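Local coordinates for protein HcgB (PDB 5D5P) that probably acts as a guanylyltransferase in the biosynthesis of the FeGP cofactor of [Fe]-hydrogenase, at residues A[87-92]-A[96-101]; A[32-37]-A[113-118]. All blocks are in the same frame, centred on the assembly; numbering follows the deposited sequence.

Interaction 1: residues A[87-92]-A[96-101]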
loop_
_atom_site.group_PDB
_atom_site.type_symbol
_atom_site.label_atom_id
_atom_site.label_comp_id
_atom_site.label_asym_id
_atom_site.label_seq_id
_atom_site.Cartn_x
_atom_site.Cartn_y
_atom_site.Cartn_z
ATOM N N LEU A 87 6.979 4.882 10.746
ATOM C CA LEU A 87 8.011 5.903 10.875
ATOM C C LEU A 87 8.222 6.316 12.313
ATOM O O LEU A 87 9.327 6.709 12.692
ATOM C CB LEU A 87 7.662 7.127 10.023
ATOM C CG LEU A 87 7.755 6.768 8.535
ATOM C CD1 LEU A 87 7.249 7.939 7.717
ATOM C CD2 LEU A 87 9.223 6.448 8.179
ATOM N N ILE A 88 7.188 6.211 13.147
ATOM C CA ILE A 88 7.418 6.460 14.576
ATOM C C ILE A 88 8.436 5.475 15.114
ATOM O O ILE A 88 9.340 5.852 15.866
ATOM C CB ILE A 88 6.115 6.340 15.399
ATOM C CG1 ILE A 88 5.196 7.481 15.031
ATOM C CG2 ILE A 88 6.418 6.365 16.895
ATOM C CD1 ILE A 88 3.788 7.366 15.630
ATOM N N ALA A 89 8.310 4.204 14.716
ATOM C CA ALA A 89 9.269 3.207 15.185
ATOM C C ALA A 89 10.655 3.464 14.589
ATOM O O ALA A 89 11.666 3.424 15.288
ATOM C CB ALA A 89 8.776 1.769 14.850
ATOM N N VAL A 90 10.701 3.745 13.296
ATOM C CA VAL A 90 11.964 4.110 12.654
ATOM C C VAL A 90 12.694 5.278 13.336
ATOM O O VAL A 90 13.918 5.205 13.588
ATOM C CB VAL A 90 11.742 4.458 11.173
ATOM C CG1 VAL A 90 12.989 5.135 10.567
ATOM C CG2 VAL A 90 11.343 3.208 10.406
ATOM N N ASP A 91 11.958 6.332 13.676
ATOM C CA ASP A 91 12.600 7.563 14.123
ATOM C C ASP A 91 12.907 7.591 15.605
ATOM O O ASP A 91 13.684 8.417 16.059
ATOM C CB ASP A 91 11.722 8.764 13.753
ATOM C CG ASP A 91 11.645 8.958 12.249
ATOM O OD1 ASP A 91 12.477 8.355 11.525
ATOM O OD2 ASP A 91 10.752 9.681 11.775
ATOM N N SER A 92 12.308 6.680 16.364
ATOM C CA SER A 92 12.449 6.762 17.803
ATOM C C SER A 92 13.211 5.580 18.393
ATOM O O SER A 92 13.433 5.545 19.599
ATOM C CB SER A 92 11.055 6.882 18.460
ATOM O OG SER A 92 10.331 5.657 18.324
ATOM N N ASP A 96 16.263 -2.695 13.258
ATOM C CA ASP A 96 16.771 -3.049 11.922
ATOM C C ASP A 96 15.630 -3.282 10.947
ATOM O O ASP A 96 15.786 -3.195 9.720
ATOM C CB ASP A 96 17.588 -4.344 11.954
ATOM C CG ASP A 96 18.789 -4.250 12.832
ATOM O OD1 ASP A 96 19.387 -3.155 12.894
ATOM O OD2 ASP A 96 19.148 -5.281 13.440
ATOM N N LEU A 97 14.489 -3.636 11.509
ATOM C CA LEU A 97 13.330 -4.011 10.707
ATOM C C LEU A 97 12.090 -3.579 11.473
ATOM O O LEU A 97 12.031 -3.759 12.687
ATOM C CB LEU A 97 13.326 -5.530 10.452
ATOM C CG LEU A 97 12.516 -6.023 9.249
ATOM C CD1 LEU A 97 13.188 -5.622 7.914
ATOM C CD2 LEU A 97 12.274 -7.533 9.342
ATOM N N ILE A 98 11.132 -2.990 10.770
ATOM C CA ILE A 98 9.896 -2.521 11.388
ATOM C C ILE A 98 8.716 -3.183 10.681
ATOM O O ILE A 98 8.626 -3.165 9.459
ATOM C CB ILE A 98 9.740 -0.987 11.291
ATOM C CG1 ILE A 98 10.755 -0.281 12.188
ATOM C CG2 ILE A 98 8.316 -0.547 11.722
ATOM C CD1 ILE A 98 12.177 -0.243 11.614
ATOM N N ILE A 99 7.823 -3.780 11.459
ATOM C CA ILE A 99 6.590 -4.298 10.882
ATOM C C ILE A 99 5.454 -3.465 11.398
ATOM O O ILE A 99 5.320 -3.283 12.609
ATOM C CB ILE A 99 6.362 -5.779 11.223
ATOM C CG1 ILE A 99 7.550 -6.578 10.698
ATOM C CG2 ILE A 99 5.014 -6.236 10.590
ATOM C CD1 ILE A 99 7.582 -7.937 11.193
ATOM N N THR A 100 4.701 -2.877 10.481
ATOM C CA THR A 100 3.630 -1.968 10.877
ATOM C C THR A 100 2.337 -2.338 10.206
ATOM O O THR A 100 2.330 -2.888 9.112
ATOM C CB THR A 100 3.994 -0.498 10.516
ATOM O OG1 THR A 100 2.917 0.357 10.889
ATOM C CG2 THR A 100 4.247 -0.350 9.003
ATOM N N ARG A 101 1.222 -2.047 10.869
ATOM C CA ARG A 101 -0.052 -2.296 10.250
ATOM C C ARG A 101 -0.982 -1.189 10.685
ATOM O O ARG A 101 -0.878 -0.724 11.809
ATOM C CB ARG A 101 -0.586 -3.655 10.679
ATOM C CG ARG A 101 -1.921 -3.968 10.146
ATOM C CD ARG A 101 -2.587 -5.089 10.891
ATOM N NE ARG A 101 -3.742 -5.474 10.112
ATOM C CZ ARG A 101 -5.001 -5.299 10.472
ATOM N NH1 ARG A 101 -5.305 -4.708 11.626
ATOM N NH2 ARG A 101 -5.947 -5.715 9.652
#

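Interaction 2: residues A[32-37]-A[113-118]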
loop_
_atom_site.group_PDB
_atom_site.type_symbol
_atom_site.label_atom_id
_atom_site.label_comp_id
_atom_site.label_asym_id
_atom_site.label_seq_id
_atom_site.Cartn_x
_atom_site.Cartn_y
_atom_site.Cartn_z
ATOM N N SER A 32 17.590 -10.678 2.246
ATOM C CA SER A 32 18.755 -10.609 3.116
ATOM C C SER A 32 18.555 -9.630 4.273
ATOM O O SER A 32 18.902 -9.916 5.409
ATOM C CB SER A 32 19.993 -10.224 2.300
ATOM O OG SER A 32 21.128 -10.142 3.133
ATOM N N THR A 33 17.965 -8.481 3.965
ATOM C CA THR A 33 17.676 -7.455 4.937
ATOM C C THR A 33 16.729 -7.962 5.999
ATOM O O THR A 33 16.892 -7.665 7.178
ATOM C CB THR A 33 17.056 -6.235 4.231
ATOM O OG1 THR A 33 18.023 -5.709 3.313
ATOM C CG2 THR A 33 16.668 -5.161 5.229
ATOM N N ILE A 34 15.710 -8.701 5.565
ATOM C CA ILE A 34 14.712 -9.251 6.491
ATOM C C ILE A 34 15.335 -10.352 7.349
ATOM O O ILE A 34 15.184 -10.358 8.569
ATOM C CB ILE A 34 13.453 -9.794 5.738
ATOM C CG1 ILE A 34 12.641 -8.631 5.154
ATOM C CG2 ILE A 34 12.586 -10.640 6.667
ATOM C CD1 ILE A 34 11.512 -9.038 4.199
ATOM N N LYS A 35 16.044 -11.281 6.719
ATOM C CA LYS A 35 16.565 -12.442 7.450
ATOM C C LYS A 35 17.715 -12.068 8.387
ATOM O O LYS A 35 17.940 -12.746 9.381
ATOM C CB LYS A 35 16.980 -13.538 6.471
ATOM C CG LYS A 35 15.792 -14.158 5.747
ATOM C CD LYS A 35 16.245 -15.156 4.693
ATOM C CE LYS A 35 15.083 -15.955 4.118
ATOM N NZ LYS A 35 15.449 -16.627 2.823
ATOM N N SER A 36 18.436 -10.990 8.076
ATOM C CA SER A 36 19.610 -10.642 8.872
ATOM C C SER A 36 19.279 -9.661 9.991
ATOM O O SER A 36 20.157 -9.299 10.776
ATOM C CB SER A 36 20.715 -10.062 7.987
ATOM O OG SER A 36 20.422 -8.729 7.610
ATOM N N ALA A 37 18.021 -9.243 10.070
ATOM C CA ALA A 37 17.613 -8.290 11.093
ATOM C C ALA A 37 17.912 -8.820 12.495
ATOM O O ALA A 37 17.590 -9.978 12.804
ATOM C CB ALA A 37 16.124 -7.973 10.939
ATOM N N LEU A 113 -0.384 -3.601 5.726
ATOM C CA LEU A 113 0.785 -4.009 6.496
ATOM C C LEU A 113 2.037 -3.698 5.657
ATOM O O LEU A 113 2.058 -3.939 4.464
ATOM C CB LEU A 113 0.720 -5.516 6.859
ATOM C CG LEU A 113 1.950 -6.052 7.598
ATOM C CD1 LEU A 113 1.519 -7.178 8.544
ATOM C CD2 LEU A 113 2.963 -6.620 6.620
ATOM N N LEU A 114 3.069 -3.150 6.298
ATOM C CA LEU A 114 4.348 -2.872 5.646
ATOM C C LEU A 114 5.476 -3.495 6.437
ATOM O O LEU A 114 5.433 -3.576 7.673
ATOM C CB LEU A 114 4.608 -1.362 5.539
ATOM C CG LEU A 114 3.606 -0.542 4.707
ATOM C CD1 LEU A 114 3.909 0.964 4.898
ATOM C CD2 LEU A 114 3.696 -0.914 3.242
ATOM N N ILE A 115 6.473 -3.980 5.718
ATOM C CA ILE A 115 7.768 -4.284 6.315
ATOM C C ILE A 115 8.741 -3.232 5.808
ATOM O O ILE A 115 8.897 -3.054 4.590
ATOM C CB ILE A 115 8.245 -5.693 5.958
ATOM C CG1 ILE A 115 7.166 -6.713 6.328
ATOM C CG2 ILE A 115 9.584 -5.980 6.640
ATOM C CD1 ILE A 115 7.603 -8.179 6.062
ATOM N N MET A 116 9.298 -2.483 6.758
ATOM C CA MET A 116 10.186 -1.364 6.496
ATOM C C MET A 116 11.581 -1.609 7.074
ATOM O O MET A 116 11.744 -2.345 8.058
ATOM C CB MET A 116 9.575 -0.094 7.071
ATOM C CG MET A 116 8.259 0.275 6.359
ATOM S SD MET A 116 7.276 1.440 7.345
ATOM C CE MET A 116 8.349 2.839 7.535
ATOM N N ASP A 117 12.604 -0.983 6.491
ATOM C CA ASP A 117 13.938 -1.187 7.040
ATOM C C ASP A 117 14.299 -0.023 7.977
ATOM O O ASP A 117 13.454 0.807 8.317
ATOM C CB ASP A 117 14.991 -1.357 5.923
ATOM C CG ASP A 117 15.444 -0.033 5.308
ATOM O OD1 ASP A 117 14.794 1.004 5.500
ATOM O OD2 ASP A 117 16.536 -0.012 4.700
ATOM N N LYS A 118 15.557 0.016 8.394
ATOM C CA LYS A 118 15.972 0.943 9.446
ATOM C C LYS A 118 15.871 2.402 9.058
ATOM O O LYS A 118 15.887 3.263 9.937
ATOM C CB LYS A 118 17.407 0.621 9.878
ATOM C CG LYS A 118 18.384 0.693 8.731
ATOM C CD LYS A 118 19.807 0.357 9.178
ATOM C CE LYS A 118 20.728 0.227 7.972
ATOM N NZ LYS A 118 20.691 1.455 7.132
#

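Interaction 1: residues A[87-92]-A[96-101]
Ala89 and Val90 of helix 81-92 rest on Ile98 of strand 97-103 in a small, wholly apolar helix-on-sheet contact, buried in the core. Within 96-101, Ile98 alone reaches residues 87-92, and it uses both branches. Its CG1, anti to the carbonyl carbon (chi1 -70°), and its CG2 straddle the Ala89 methyl: CB lies 3.9 Å from Ile98 CG1 and equally near CG2. A bent second torsion (chi2 77°) carries CD1 toward the following helix residue, where Val90 CG2 meets Ile98 CD1 at 3.8 Å. Val90 CG2, beside the backbone N, is the branch that meets Ile98, and the two side chains cross at about a right angle. The CA atoms of Ala89 and Ile98 are 6.9 Å apart, a close approach consistent with the small alanine side chain; the same alanine also packs on Thr41 of the adjoining strand and on Leu68. No hydrogen bond joins the two segments, but farther along the strand Thr100 OG1 bonds to Ala82 O near the start of the helix. At the other helix end, Ser92 OG donates to Ile88 O at 2.7 Å, tilted 32° from the carbonyl plane. In the chain, helix 81-92 connects strand 64-67 to the parallel strand 97-103, with strand 39-43 lying between the two in the sheet, an arrangement typical of a beta-alpha-beta crossover.

Interaction 2: residues A[32-37]-A[113-118]
Two pairs of side chains, Ile34 with Ile115 and Thr33 with Asp117, join the last turn of helix 24-35 to residues 115 and 117 of strand 111-117. The contact is buried and modest in area, and its touches are rather long. Among the apolar groups, Ile34 reaches across with its longer branch: CG1 approaches Ile115 CG2 to 4.3 Å, and the two CD1 methyls of Ile34 and Ile115 lie 4.4 Å apart. The beta carbon of Ile34 does not aim at the strand; its extended branch (chi2 170°) closes the gap, whereas the beta carbon of Ile115 points toward the helix. The second pair meets through carbon as well, Thr33 CG2 lying 4.2 Å from Asp117 CB. With CG2 placed anti to the backbone N, Thr33 presents its methyl to the strand, while OG1 is hydrogen-bonded to Ala29 O one turn back in its own helix.

The polar end of Asp117 is occupied on its own side. OD2 forms a salt bridge with Arg121, and OD1 takes a hydrogen bond from Lys119 N, an Asx turn at the bend leading to strand 122-128. No hydrogen bond crosses between the segments. Around this patch, Ile115 also packs on Leu97 of the adjacent strand and on Leu146 and Leu150 of helix 138-151, Thr33 lies on Leu123 of strand 122-128, and Ile34 touches Ile60, Ile153 and Ile155, so helices 24-35 and 138-151 share one face of the sheet.

How the interactions relate
Interactions 1 and 2 lie on opposite faces of one mixed sheet, with centres about 10 Å apart, and both belong to the core. Their strands, 97-103 and 111-117, are antiparallel neighbours, probably joined by hydrogen bonds from Ile98 N to Met116 O and from Leu114 N to Thr100 O, each 2.9 Å. Interaction 1 covers one face with helix 81-92 through aliphatic groups alone; interaction 2 covers the other with helix 24-35 and, at Thr33 and Asp117, brings in polar residues whose oxygens are bonded locally. Sequence separation differs too: 87-92 and 96-101 are nearly consecutive, and nest within the long loop closed by 32-37 and 113-118.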